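Local coordinates for novel immune-type receptor 11 (Ictalurus punctatus, PDB 2QTE), which probably serves as an immune-type receptor of the fish NITR family that mediates allogeneic recognition through its variable-type immunoglobulin domain, at residues 19-24 / 102-107. The protein carries 1 engineered substitution. Numbering follows the deposited sequence.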
ATOM      1  N   MET A  19      -8.633  -0.817  15.001  1.00 18.58           N
ATOM      2  CA  MET A  19      -8.506  -1.597  13.763  1.00 20.45           C
ATOM      3  C   MET A  19      -7.478  -2.693  14.015  1.00 19.48           C
ATOM      4  O   MET A  19      -6.404  -2.445  14.516  1.00 17.70           O
ATOM      5  CB  MET A  19      -8.107  -0.709  12.591  1.00 15.72           C
ATOM      6  CG  MET A  19      -9.003   0.447  12.441  1.00 15.28           C
ATOM      7  SD  MET A  19      -8.587   1.665  11.196  1.00 16.62           S
ATOM      8  CE  MET A  19      -7.493   2.796  12.093  1.00 11.73           C
ATOM      9  N   GLU A  20      -7.824  -3.906  13.643  1.00 22.11           N
ATOM     10  CA  GLU A  20      -7.133  -5.093  14.065  1.00 26.87           C
ATOM     11  C   GLU A  20      -6.137  -5.625  13.031  1.00 28.66           C
ATOM     12  O   GLU A  20      -6.352  -5.491  11.839  1.00 27.00           O
ATOM     13  CB  GLU A  20      -8.180  -6.161  14.328  1.00 35.09           C
ATOM     14  CG  GLU A  20      -8.918  -6.027  15.659  1.00 44.89           C
ATOM     15  CD  GLU A  20     -10.275  -5.372  15.531  1.00 52.69           C
ATOM     16  OE1 GLU A  20     -10.805  -4.886  16.569  1.00 53.97           O
ATOM     17  OE2 GLU A  20     -10.819  -5.343  14.398  1.00 52.01           O
ATOM     18  N   CYS A  21      -5.038  -6.197  13.500  1.00 26.01           N
ATOM     19  CA  CYS A  21      -4.116  -6.933  12.659  1.00 26.14           C
ATOM     20  C   CYS A  21      -3.556  -8.049  13.535  1.00 27.87           C
ATOM     21  O   CYS A  21      -3.069  -7.775  14.620  1.00 29.23           O
ATOM     22  CB  CYS A  21      -2.986  -6.035  12.198  1.00 25.40           C
ATOM     23  SG  CYS A  21      -1.691  -6.837  11.196  1.00 25.85           S
ATOM     24  N   SER A  22      -3.630  -9.300  13.085  1.00 30.90           N
ATOM     25  CA  SER A  22      -3.104 -10.410  13.897  1.00 35.82           C
ATOM     26  C   SER A  22      -1.589 -10.554  13.771  1.00 38.41           C
ATOM     27  O   SER A  22      -0.982 -10.177  12.761  1.00 38.77           O
ATOM     28  CB  SER A  22      -3.854 -11.723  13.625  1.00 41.56           C
ATOM     29  OG  SER A  22      -3.322 -12.807  14.392  1.00 45.36           O
ATOM     30  N   MET A  23      -0.986 -11.095  14.819  1.00 39.73           N
ATOM     31  CA  MET A  23       0.453 -11.228  14.947  1.00 43.21           C
ATOM     32  C   MET A  23       0.851 -12.689  14.702  1.00 47.77           C
ATOM     33  O   MET A  23       1.989 -12.983  14.314  1.00 49.68           O
ATOM     34  CB  MET A  23       0.862 -10.795  16.371  1.00 43.57           C
ATOM     35  CG  MET A  23       2.317 -10.527  16.596  1.00 42.71           C
ATOM     36  SD  MET A  23       2.780  -8.981  15.844  1.00 48.30           S
ATOM     37  CE  MET A  23       2.809  -7.855  17.238  1.00 43.50           C
ATOM     38  N   SER A  24      -0.097 -13.602  14.909  1.00 51.53           N
ATOM     39  CA  SER A  24       0.234 -15.027  14.986  1.00 56.29           C
ATOM     40  C   SER A  24       1.222 -15.462  13.893  1.00 59.38           C
ATOM     41  O   SER A  24       2.214 -16.138  14.194  1.00 56.21           O
ATOM     42  CB  SER A  24      -1.018 -15.918  15.059  1.00 55.65           C
ATOM     43  OG  SER A  24      -2.161 -15.338  14.431  1.00 53.18           O
ATOM     44  N   LYS A 102       3.842  -7.835   2.018  1.00 26.22           N
ATOM     45  CA  LYS A 102       2.554  -8.505   1.968  1.00 25.80           C
ATOM     46  C   LYS A 102       1.631  -7.905   3.032  1.00 24.03           C
ATOM     47  O   LYS A 102       1.990  -7.882   4.194  1.00 25.82           O
ATOM     48  CB  LYS A 102       2.712 -10.023   2.224  1.00 25.35           C
ATOM     49  CG  LYS A 102       3.493 -10.719   1.143  1.00 35.55           C
ATOM     50  CD  LYS A 102       2.993 -12.151   0.895  1.00 41.03           C
ATOM     51  CE  LYS A 102       3.918 -13.184   1.536  1.00 42.87           C
ATOM     52  NZ  LYS A 102       3.933 -14.540   0.825  1.00 41.03           N
ATOM     53  N   PHE A 103       0.460  -7.416   2.631  1.00 21.49           N
ATOM     54  CA  PHE A 103      -0.529  -6.868   3.579  1.00 19.36           C
ATOM     55  C   PHE A 103      -1.505  -7.943   3.929  1.00 22.97           C
ATOM     56  O   PHE A 103      -2.098  -8.534   3.037  1.00 24.48           O
ATOM     57  CB  PHE A 103      -1.283  -5.697   2.938  1.00 16.72           C
ATOM     58  CG  PHE A 103      -0.408  -4.518   2.602  1.00 18.85           C
ATOM     59  CD1 PHE A 103       0.039  -3.663   3.608  1.00 16.11           C
ATOM     60  CD2 PHE A 103      -0.007  -4.263   1.295  1.00 15.71           C
ATOM     61  CE1 PHE A 103       0.846  -2.586   3.309  1.00 14.90           C
ATOM     62  CE2 PHE A 103       0.779  -3.167   0.990  1.00 20.97           C
ATOM     63  CZ  PHE A 103       1.225  -2.344   1.995  1.00 15.17           C
ATOM     64  N   THR A 104      -1.690  -8.204   5.227  1.00 26.19           N
ATOM     65  CA  THR A 104      -2.498  -9.318   5.681  1.00 25.04           C
ATOM     66  C   THR A 104      -3.878  -8.941   6.180  1.00 26.27           C
ATOM     67  O   THR A 104      -4.711  -9.822   6.394  1.00 29.25           O
ATOM     68  CB  THR A 104      -1.784 -10.138   6.772  1.00 27.32           C
ATOM     69  OG1 THR A 104      -1.378  -9.262   7.830  1.00 30.54           O
ATOM     70  CG2 THR A 104      -0.576 -10.804   6.210  1.00 30.17           C
ATOM     71  N   SER A 105      -4.125  -7.645   6.373  1.00 24.47           N
ATOM     72  CA  SER A 105      -5.448  -7.130   6.745  1.00 21.69           C
ATOM     73  C   SER A 105      -5.524  -5.618   6.521  1.00 19.90           C
ATOM     74  O   SER A 105      -4.506  -4.952   6.293  1.00 16.85           O
ATOM     75  CB  SER A 105      -5.824  -7.514   8.181  1.00 22.57           C
ATOM     76  OG  SER A 105      -4.833  -7.132   9.133  1.00 32.35           O
ATOM     77  N   GLY A 106      -6.723  -5.074   6.543  1.00 17.49           N
ATOM     78  CA  GLY A 106      -6.842  -3.616   6.499  1.00 15.71           C
ATOM     79  C   GLY A 106      -8.245  -3.182   6.794  1.00 18.45           C
ATOM     80  O   GLY A 106      -9.160  -4.001   6.811  1.00 22.06           O
ATOM     81  N   THR A 107      -8.431  -1.883   7.001  1.00 16.34           N
ATOM     82  CA  THR A 107      -9.728  -1.363   7.376  1.00 15.68           C
ATOM     83  C   THR A 107      -9.904  -0.091   6.618  1.00 12.80           C
ATOM     84  O   THR A 107      -8.995   0.702   6.501  1.00 14.69           O
ATOM     85  CB  THR A 107      -9.785  -1.066   8.901  1.00 16.16           C
ATOM     86  OG1 THR A 107      -9.731  -2.299   9.612  1.00 23.07           O
ATOM     87  CG2 THR A 107     -11.067  -0.340   9.298  1.00 17.36           C
TER
HETATM   88  O   HOH W   1     -10.570  -3.606  11.593  1.00 23.50           O
HETATM   89  O   HOH W   2      -7.907  -4.222   9.688  1.00 30.88           O
HETATM   90  O   HOH W   3      -1.864 -10.177  10.226  1.00 37.98           O
HETATM   91  O   HOH W   4      -4.509  -9.496  10.287  1.00 40.71           O
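Met19 and Thr107 meet side chain to side chain, the sulfur SD of Met19 lying 3.7 Å from the methyl CG2 of Thr107. The methionine chain bends at chi3 (-88°), and both its CG and SD lie against CB and CG2 of Thr107, the two side chains crossing at a slant. At a chi1 of -68°, Thr107 keeps OG1 beside its backbone N, swings the methyl over to the thioether and turns OG1 to two bound waters: one, 2.7 Å from OG1 of Thr107, donates to the carbonyl O of Glu20, while the other bonds weakly to the backbone N of Glu20. In this V-set beta-sandwich, the contact joins the two sheets through one apolar side-chain contact and water bridges; the chain running on from strand 17-19 faces strand 100-110, close to the disulfide Cys21–Cys93. Ser105 also uses its hydroxyl, close to the disulfide. Its OG, set between the backbone N and carbonyl carbon (chi1 54°), stands 3.6 Å from CA of Cys21 and is bridged by water to the backbone N of Ser22. A further water links OG1 of Thr104 to the carbonyl O of Ser22. Met19 also packs against Leu78 and Ile80 of strand 76-80 and Tyr91 of strand 89-97.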